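Local coordinates for protein titin (Homo sapiens, PDB 2J8H) that probably serves as an elastic scaffold of the muscle sarcomere, its A-band part including a rigid tandem of two immunoglobulin domains, at residues A[24-29]-A[77-82]; A[52-57]-A[62-67]. All blocks are in the same frame, centred on the assembly; numbering follows the deposited sequence.

Contact 1 of 2, residues A[24-29]-A[77-82]; sequences LVCKVT and YQVRAT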
ATOM      1  N   LEU A  24      15.612   6.030   9.436  1.00 47.28           N
ATOM      2  CA  LEU A  24      17.014   6.343   9.615  1.00 48.16           C
ATOM      3  C   LEU A  24      17.317   5.961  11.046  1.00 48.05           C
ATOM      4  O   LEU A  24      16.583   6.371  11.948  1.00 48.21           O
ATOM      5  CB  LEU A  24      17.227   7.834   9.442  1.00 48.20           C
ATOM      6  CG  LEU A  24      17.110   8.424   8.038  1.00 50.47           C
ATOM      7  CD1 LEU A  24      15.747   8.334   7.429  1.00 53.44           C
ATOM      8  CD2 LEU A  24      17.447   9.861   8.143  1.00 50.88           C
ATOM      9  N   VAL A  25      18.364   5.170  11.251  1.00 47.60           N
ATOM     10  CA  VAL A  25      18.647   4.572  12.538  1.00 48.23           C
ATOM     11  C   VAL A  25      20.100   4.839  12.848  1.00 48.12           C
ATOM     12  O   VAL A  25      20.951   4.794  11.947  1.00 48.73           O
ATOM     13  CB  VAL A  25      18.478   3.019  12.531  1.00 49.11           C
ATOM     14  CG1 VAL A  25      18.483   2.497  13.978  1.00 50.18           C
ATOM     15  CG2 VAL A  25      17.213   2.569  11.797  1.00 51.12           C
ATOM     16  N   CYS A  26      20.408   5.071  14.117  1.00 48.04           N
ATOM     17  CA  CYS A  26      21.802   5.193  14.536  1.00 47.92           C
ATOM     18  C   CYS A  26      21.884   4.743  15.981  1.00 47.95           C
ATOM     19  O   CYS A  26      20.836   4.537  16.619  1.00 47.54           O
ATOM     20  CB  CYS A  26      22.295   6.623  14.347  1.00 48.12           C
ATOM     21  SG  CYS A  26      21.487   7.833  15.337  1.00 50.46           S
ATOM     22  N   LYS A  27      23.111   4.546  16.473  1.00 47.10           N
ATOM     23  CA  LYS A  27      23.344   4.177  17.852  1.00 47.03           C
ATOM     24  C   LYS A  27      24.379   5.142  18.436  1.00 47.32           C
ATOM     25  O   LYS A  27      25.480   5.292  17.908  1.00 46.95           O
ATOM     26  CB  LYS A  27      23.817   2.734  17.988  1.00 46.64           C
ATOM     27  CG  LYS A  27      23.937   2.243  19.414  1.00 46.85           C
ATOM     28  CD  LYS A  27      24.495   0.844  19.406  1.00 46.99           C
ATOM     29  CE  LYS A  27      24.556   0.235  20.771  1.00 47.86           C
ATOM     30  NZ  LYS A  27      24.882  -1.198  20.618  1.00 49.56           N
ATOM     31  N   VAL A  28      23.999   5.758  19.545  1.00 47.21           N
ATOM     32  CA  VAL A  28      24.767   6.807  20.175  1.00 48.01           C
ATOM     33  C   VAL A  28      25.315   6.312  21.506  1.00 48.16           C
ATOM     34  O   VAL A  28      24.626   5.633  22.264  1.00 47.57           O
ATOM     35  CB  VAL A  28      23.855   8.032  20.378  1.00 48.76           C
ATOM     36  CG1 VAL A  28      24.516   9.137  21.230  1.00 48.81           C
ATOM     37  CG2 VAL A  28      23.402   8.570  19.008  1.00 49.33           C
ATOM     38  N   THR A  29      26.566   6.653  21.785  1.00 48.27           N
ATOM     39  CA  THR A  29      27.133   6.455  23.111  1.00 48.42           C
ATOM     40  C   THR A  29      27.514   7.800  23.717  1.00 48.05           C
ATOM     41  O   THR A  29      27.606   8.806  23.026  1.00 47.24           O
ATOM     42  CB  THR A  29      28.350   5.541  23.078  1.00 48.87           C
ATOM     43  OG1 THR A  29      29.340   6.098  22.212  1.00 50.35           O
ATOM     44  CG2 THR A  29      27.959   4.128  22.582  1.00 49.40           C
ATOM     45  N   TYR A  77      19.790  14.556   5.532  1.00 47.87           N
ATOM     46  CA  TYR A  77      19.311  14.612   6.891  1.00 47.55           C
ATOM     47  C   TYR A  77      20.519  14.579   7.790  1.00 47.88           C
ATOM     48  O   TYR A  77      21.564  14.051   7.405  1.00 48.26           O
ATOM     49  CB  TYR A  77      18.409  13.415   7.197  1.00 47.60           C
ATOM     50  CG  TYR A  77      17.128  13.464   6.399  1.00 47.38           C
ATOM     51  CD1 TYR A  77      17.090  13.032   5.066  1.00 48.37           C
ATOM     52  CD2 TYR A  77      15.978  13.986   6.954  1.00 47.14           C
ATOM     53  CE1 TYR A  77      15.918  13.111   4.328  1.00 45.34           C
ATOM     54  CE2 TYR A  77      14.818  14.094   6.218  1.00 46.40           C
ATOM     55  CZ  TYR A  77      14.788  13.644   4.906  1.00 45.93           C
ATOM     56  OH  TYR A  77      13.598  13.749   4.205  1.00 45.42           O
ATOM     57  N   GLN A  78      20.374  15.190   8.962  1.00 47.88           N
ATOM     58  CA  GLN A  78      21.394  15.179   9.998  1.00 47.80           C
ATOM     59  C   GLN A  78      20.782  14.680  11.296  1.00 47.03           C
ATOM     60  O   GLN A  78      19.617  14.878  11.554  1.00 46.64           O
ATOM     61  CB  GLN A  78      21.958  16.579  10.235  1.00 48.54           C
ATOM     62  CG  GLN A  78      22.689  17.208   9.074  1.00 50.24           C
ATOM     63  CD  GLN A  78      21.780  17.941   8.099  1.00 51.93           C
ATOM     64  OE1 GLN A  78      20.750  18.488   8.479  1.00 53.93           O
ATOM     65  NE2 GLN A  78      22.191  17.988   6.831  1.00 51.71           N
ATOM     66  N   VAL A  79      21.585  13.994  12.083  1.00 46.70           N
ATOM     67  CA  VAL A  79      21.257  13.632  13.454  1.00 46.37           C
ATOM     68  C   VAL A  79      22.375  14.182  14.314  1.00 46.24           C
ATOM     69  O   VAL A  79      23.571  14.113  13.940  1.00 44.42           O
ATOM     70  CB  VAL A  79      21.097  12.102  13.646  1.00 46.91           C
ATOM     71  CG1 VAL A  79      22.375  11.391  13.351  1.00 45.79           C
ATOM     72  CG2 VAL A  79      20.551  11.756  15.070  1.00 45.79           C
ATOM     73  N   ARG A  80      21.974  14.803  15.416  1.00 46.18           N
ATOM     74  CA  ARG A  80      22.912  15.422  16.318  1.00 46.15           C
ATOM     75  C   ARG A  80      22.794  14.820  17.684  1.00 46.22           C
ATOM     76  O   ARG A  80      21.693  14.643  18.182  1.00 47.68           O
ATOM     77  CB  ARG A  80      22.633  16.926  16.395  1.00 46.04           C
ATOM     78  CG  ARG A  80      23.681  17.668  17.243  1.00 45.61           C
ATOM     79  CD  ARG A  80      23.323  19.134  17.450  1.00 45.63           C
ATOM     80  NE  ARG A  80      23.333  19.854  16.183  1.00 44.00           N
ATOM     81  CZ  ARG A  80      23.056  21.141  16.048  1.00 43.76           C
ATOM     82  NH1 ARG A  80      22.775  21.887  17.115  1.00 43.36           N
ATOM     83  NH2 ARG A  80      23.082  21.699  14.848  1.00 43.35           N
ATOM     84  N   ALA A  81      23.928  14.550  18.322  1.00 45.86           N
ATOM     85  CA  ALA A  81      23.945  14.006  19.675  1.00 45.25           C
ATOM     86  C   ALA A  81      24.750  14.947  20.544  1.00 44.96           C
ATOM     87  O   ALA A  81      25.870  15.276  20.193  1.00 44.03           O
ATOM     88  CB  ALA A  81      24.578  12.592  19.683  1.00 45.22           C
ATOM     89  N   THR A  82      24.181  15.362  21.673  1.00 45.21           N
ATOM     90  CA  THR A  82      24.780  16.356  22.534  1.00 45.12           C
ATOM     91  C   THR A  82      24.688  15.936  23.998  1.00 45.68           C
ATOM     92  O   THR A  82      23.643  15.491  24.473  1.00 45.40           O
ATOM     93  CB  THR A  82      24.011  17.683  22.399  1.00 45.36           C
ATOM     94  OG1 THR A  82      23.988  18.094  21.031  1.00 45.57           O
ATOM     95  CG2 THR A  82      24.618  18.790  23.247  1.00 44.67           C
TER
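Leu-24, Cys-26 and Val-28 face Tyr-77, Val-79 and Ala-81 across the space between two strands that run the same way, 16° apart, with axes 8.7 Å from each other at closest approach. At that spacing only side chains meet. Leu-24 lies across Tyr-77 at about a right angle, its CD2 methyl resting 3.8 Å from CB of Tyr-77, while the phenol hydroxyl reaches beyond the pair to the carbonyl of Asp-73. In the middle, SG of Cys-26 sits 4.0 Å from CG2 of Val-79. The thiol gets there because chi1 of 64° places it between the backbone N and the carbonyl carbon. At the far end the strands draw closer, and the small Ala-81 suits the gap: its CB meets CG1 of Val-28 at 3.8 Å. Phe-7 packs on Cys-26, Val-28 and Val-79, helping to seal this apolar interior. The alternate residues turn outward and are partly exposed: NZ of Lys-27 hydrogen-bonds to the hydroxyl of Tyr-61, OE1 of Gln-78 accepts from N of Gly-42, and Val-25 packs on Ile-186 of a second subunit. Buried apolar residues alternating with more polar outer ones, on strands from two facing sheets, mark the immunoglobulin beta-sandwich, here an I-set domain.

Contact 2 of 2, residues A[52-57]-A[62-67]; sequences YRIQEF and HQLIIA
Residues 52-57 and 62-67 pair as an antiparallel hairpin, in which Arg-53 with Ile-65 and Gln-55 with Gln-63 are hydrogen-bonded pairs, with N of Ile-65 donating to O of Arg-53 at 2.8 Å. On the face carrying these four residues, the two glutamines run side by side with amide planes 28° apart, and NE2 of Gln-63 donates to OE1 of Gln-55 at 2.8 Å. The edge of the Phe-57 ring meets that same NE2, with CE1 3.7 Å away. Arg-53, bent at chi3 (-82°), lays one face of its guanidinium over Ile-65, whose CG2 is 3.5 Å from NH2, while a water joins NE to the carbonyl of Ile-65. A long, flexible arginine can thus cover a hydrophobic branch while NE keeps a water partner. The other face is more apolar: CD1 of Leu-64 touches CG1 of Ile-54 at 3.7 Å, and CE2 of Tyr-52 lies 4.0 Å from CG2 of Ile-66. Glu-56 runs alongside His-62 and makes a salt bridge with Lys-33. Strand 22-29 pairs with the edge of 61-66 not taken by 52-57, Trp-38 of strand 35-40 packs on Ile-54 and Leu-64, and a third subunit extends the sheet beside 54-56 in parallel.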
ATOM      1  N   TYR A  52       6.472  12.500  10.449  1.00 47.50           N
ATOM      2  CA  TYR A  52       7.730  12.259  11.159  1.00 47.58           C
ATOM      3  C   TYR A  52       7.484  11.689  12.534  1.00 47.60           C
ATOM      4  O   TYR A  52       6.730  12.267  13.312  1.00 47.21           O
ATOM      5  CB  TYR A  52       8.505  13.557  11.345  1.00 48.19           C
ATOM      6  CG  TYR A  52       8.911  14.243  10.079  1.00 47.90           C
ATOM      7  CD1 TYR A  52       8.362  15.468   9.730  1.00 50.08           C
ATOM      8  CD2 TYR A  52       9.870  13.686   9.233  1.00 48.72           C
ATOM      9  CE1 TYR A  52       8.746  16.128   8.576  1.00 50.82           C
ATOM     10  CE2 TYR A  52      10.261  14.342   8.056  1.00 48.64           C
ATOM     11  CZ  TYR A  52       9.700  15.561   7.741  1.00 49.52           C
ATOM     12  OH  TYR A  52      10.040  16.229   6.580  1.00 50.75           O
ATOM     13  N   ARG A  53       8.136  10.569  12.828  1.00 47.54           N
ATOM     14  CA  ARG A  53       8.110   9.963  14.150  1.00 48.29           C
ATOM     15  C   ARG A  53       9.537   9.753  14.585  1.00 47.96           C
ATOM     16  O   ARG A  53      10.351   9.256  13.818  1.00 48.48           O
ATOM     17  CB  ARG A  53       7.416   8.603  14.108  1.00 47.86           C
ATOM     18  CG  ARG A  53       5.941   8.650  14.050  1.00 50.24           C
ATOM     19  CD  ARG A  53       5.372   7.253  13.884  1.00 51.43           C
ATOM     20  NE  ARG A  53       5.416   6.875  12.486  1.00 55.38           N
ATOM     21  CZ  ARG A  53       5.388   5.617  12.029  1.00 58.76           C
ATOM     22  NH1 ARG A  53       5.331   4.583  12.873  1.00 58.49           N
ATOM     23  NH2 ARG A  53       5.410   5.396  10.701  1.00 58.27           N
ATOM     24  N   ILE A  54       9.844  10.129  15.810  1.00 48.43           N
ATOM     25  CA  ILE A  54      11.188  10.010  16.344  1.00 49.13           C
ATOM     26  C   ILE A  54      11.094   9.022  17.467  1.00 49.98           C
ATOM     27  O   ILE A  54      10.170   9.072  18.277  1.00 50.96           O
ATOM     28  CB  ILE A  54      11.703  11.343  16.854  1.00 49.02           C
ATOM     29  CG1 ILE A  54      11.988  12.245  15.667  1.00 49.39           C
ATOM     30  CG2 ILE A  54      12.980  11.137  17.738  1.00 49.74           C
ATOM     31  CD1 ILE A  54      12.269  13.675  16.016  1.00 50.64           C
ATOM     32  N   GLN A  55      12.029   8.080  17.515  1.00 50.53           N
ATOM     33  CA  GLN A  55      11.916   6.985  18.463  1.00 49.85           C
ATOM     34  C   GLN A  55      13.271   6.686  19.067  1.00 49.97           C
ATOM     35  O   GLN A  55      14.310   6.879  18.425  1.00 50.68           O
ATOM     36  CB  GLN A  55      11.357   5.758  17.787  1.00 50.13           C
ATOM     37  CG  GLN A  55       9.980   5.946  17.185  1.00 51.63           C
ATOM     38  CD  GLN A  55       9.396   4.678  16.664  1.00 51.52           C
ATOM     39  OE1 GLN A  55      10.114   3.727  16.357  1.00 56.67           O
ATOM     40  NE2 GLN A  55       8.076   4.655  16.510  1.00 56.64           N
ATOM     41  N   GLU A  56      13.245   6.257  20.322  1.00 49.03           N
ATOM     42  CA  GLU A  56      14.458   5.968  21.072  1.00 48.45           C
ATOM     43  C   GLU A  56      14.264   4.643  21.816  1.00 46.82           C
ATOM     44  O   GLU A  56      13.148   4.295  22.193  1.00 45.15           O
ATOM     45  CB  GLU A  56      14.773   7.115  22.025  1.00 47.99           C
ATOM     46  CG  GLU A  56      16.101   6.978  22.664  1.00 50.14           C
ATOM     47  CD  GLU A  56      16.418   8.125  23.608  1.00 50.63           C
ATOM     48  OE1 GLU A  56      15.648   9.111  23.629  1.00 53.70           O
ATOM     49  OE2 GLU A  56      17.446   8.020  24.305  1.00 53.06           O
ATOM     50  N   PHE A  57      15.361   3.901  21.982  1.00 46.05           N
ATOM     51  CA  PHE A  57      15.345   2.582  22.576  1.00 46.02           C
ATOM     52  C   PHE A  57      16.554   2.417  23.496  1.00 46.42           C
ATOM     53  O   PHE A  57      17.581   3.063  23.307  1.00 46.92           O
ATOM     54  CB  PHE A  57      15.384   1.511  21.482  1.00 44.61           C
ATOM     55  CG  PHE A  57      14.253   1.592  20.523  1.00 42.60           C
ATOM     56  CD1 PHE A  57      14.355   2.352  19.382  1.00 43.68           C
ATOM     57  CD2 PHE A  57      13.086   0.881  20.749  1.00 43.41           C
ATOM     58  CE1 PHE A  57      13.300   2.434  18.478  1.00 42.56           C
ATOM     59  CE2 PHE A  57      12.020   0.957  19.851  1.00 42.72           C
ATOM     60  CZ  PHE A  57      12.127   1.727  18.724  1.00 41.98           C
ATOM     61  N   HIS A  62      18.486   5.338  18.221  1.00 46.11           N
ATOM     62  CA  HIS A  62      17.633   6.453  17.822  1.00 46.48           C
ATOM     63  C   HIS A  62      17.210   6.241  16.398  1.00 46.82           C
ATOM     64  O   HIS A  62      18.038   5.861  15.551  1.00 46.19           O
ATOM     65  CB  HIS A  62      18.412   7.751  17.891  1.00 47.48           C
ATOM     66  CG  HIS A  62      18.734   8.156  19.286  1.00 46.82           C
ATOM     67  ND1 HIS A  62      17.870   8.905  20.052  1.00 47.93           N
ATOM     68  CD2 HIS A  62      19.779   7.841  20.085  1.00 47.24           C
ATOM     69  CE1 HIS A  62      18.391   9.066  21.254  1.00 48.56           C
ATOM     70  NE2 HIS A  62      19.546   8.425  21.301  1.00 47.56           N
ATOM     71  N   GLN A  63      15.929   6.462  16.112  1.00 46.00           N
ATOM     72  CA  GLN A  63      15.493   6.367  14.740  1.00 46.18           C
ATOM     73  C   GLN A  63      14.435   7.403  14.409  1.00 46.07           C
ATOM     74  O   GLN A  63      13.672   7.855  15.266  1.00 45.45           O
ATOM     75  CB  GLN A  63      15.100   4.923  14.359  1.00 46.47           C
ATOM     76  CG  GLN A  63      13.760   4.471  14.783  1.00 46.78           C
ATOM     77  CD  GLN A  63      13.451   3.012  14.504  1.00 46.50           C
ATOM     78  OE1 GLN A  63      14.276   2.261  13.995  1.00 48.66           O
ATOM     79  NE2 GLN A  63      12.266   2.584  14.919  1.00 45.73           N
ATOM     80  N   LEU A  64      14.459   7.813  13.151  1.00 45.66           N
ATOM     81  CA  LEU A  64      13.486   8.715  12.611  1.00 45.35           C
ATOM     82  C   LEU A  64      12.755   7.954  11.530  1.00 45.46           C
ATOM     83  O   LEU A  64      13.384   7.385  10.636  1.00 46.45           O
ATOM     84  CB  LEU A  64      14.193   9.916  12.006  1.00 45.24           C
ATOM     85  CG  LEU A  64      13.325  10.879  11.164  1.00 45.12           C
ATOM     86  CD1 LEU A  64      12.356  11.639  12.039  1.00 44.12           C
ATOM     87  CD2 LEU A  64      14.259  11.841  10.386  1.00 46.16           C
ATOM     88  N   ILE A  65      11.435   7.940  11.603  1.00 45.21           N
ATOM     89  CA  ILE A  65      10.618   7.362  10.569  1.00 45.39           C
ATOM     90  C   ILE A  65       9.945   8.483   9.788  1.00 45.77           C
ATOM     91  O   ILE A  65       9.214   9.291  10.354  1.00 44.68           O
ATOM     92  CB  ILE A  65       9.529   6.421  11.140  1.00 45.30           C
ATOM     93  CG1 ILE A  65      10.151   5.413  12.124  1.00 45.75           C
ATOM     94  CG2 ILE A  65       8.785   5.681   9.987  1.00 44.83           C
ATOM     95  CD1 ILE A  65       9.129   4.635  12.973  1.00 46.08           C
ATOM     96  N   ILE A  66      10.201   8.506   8.474  1.00 45.80           N
ATOM     97  CA  ILE A  66       9.577   9.447   7.549  1.00 45.70           C
ATOM     98  C   ILE A  66       8.577   8.654   6.767  1.00 45.88           C
ATOM     99  O   ILE A  66       8.957   7.769   6.023  1.00 45.23           O
ATOM    100  CB  ILE A  66      10.595  10.054   6.567  1.00 45.86           C
ATOM    101  CG1 ILE A  66      11.791  10.613   7.340  1.00 45.58           C
ATOM    102  CG2 ILE A  66       9.955  11.122   5.697  1.00 44.99           C
ATOM    103  CD1 ILE A  66      12.960  10.998   6.464  1.00 47.59           C
ATOM    104  N   ALA A  67       7.303   8.996   6.921  1.00 45.94           N
ATOM    105  CA  ALA A  67       6.246   8.228   6.327  1.00 46.62           C
ATOM    106  C   ALA A  67       6.091   8.550   4.870  1.00 47.56           C
ATOM    107  O   ALA A  67       6.242   9.713   4.446  1.00 47.55           O
ATOM    108  CB  ALA A  67       4.926   8.484   7.046  1.00 46.38           C
TER
HETATM  109  O   HOH W   1       6.491   8.632  10.371  1.00 41.83           O
HETATM  110  O   HOH W   2      15.727   9.922  18.384  1.00 43.66           O

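Overall arrangement
After the short strands 6-7 and 14-17, the chain forms strand 22-29, then passes through 35-40 in the opposite sheet before returning as 52-57. A short turn leads into 61-66, and contact 2 closes this small loop as a hairpin. The chain then enters strand 76-83, whose meeting with 24-29 in contact 1 closes a much longer loop that encloses the hairpin whole. The contacts, with centres about 11 Å apart, share one sheet: Leu-24 O and Leu-64 N, 2.8 Å apart, probably form a hydrogen bond. Contact 2 therefore widens that sheet, whereas contact 1 joins it to the facing one within the first immunoglobulin domain. Tyr-77 also packs on Ile-66, linking both.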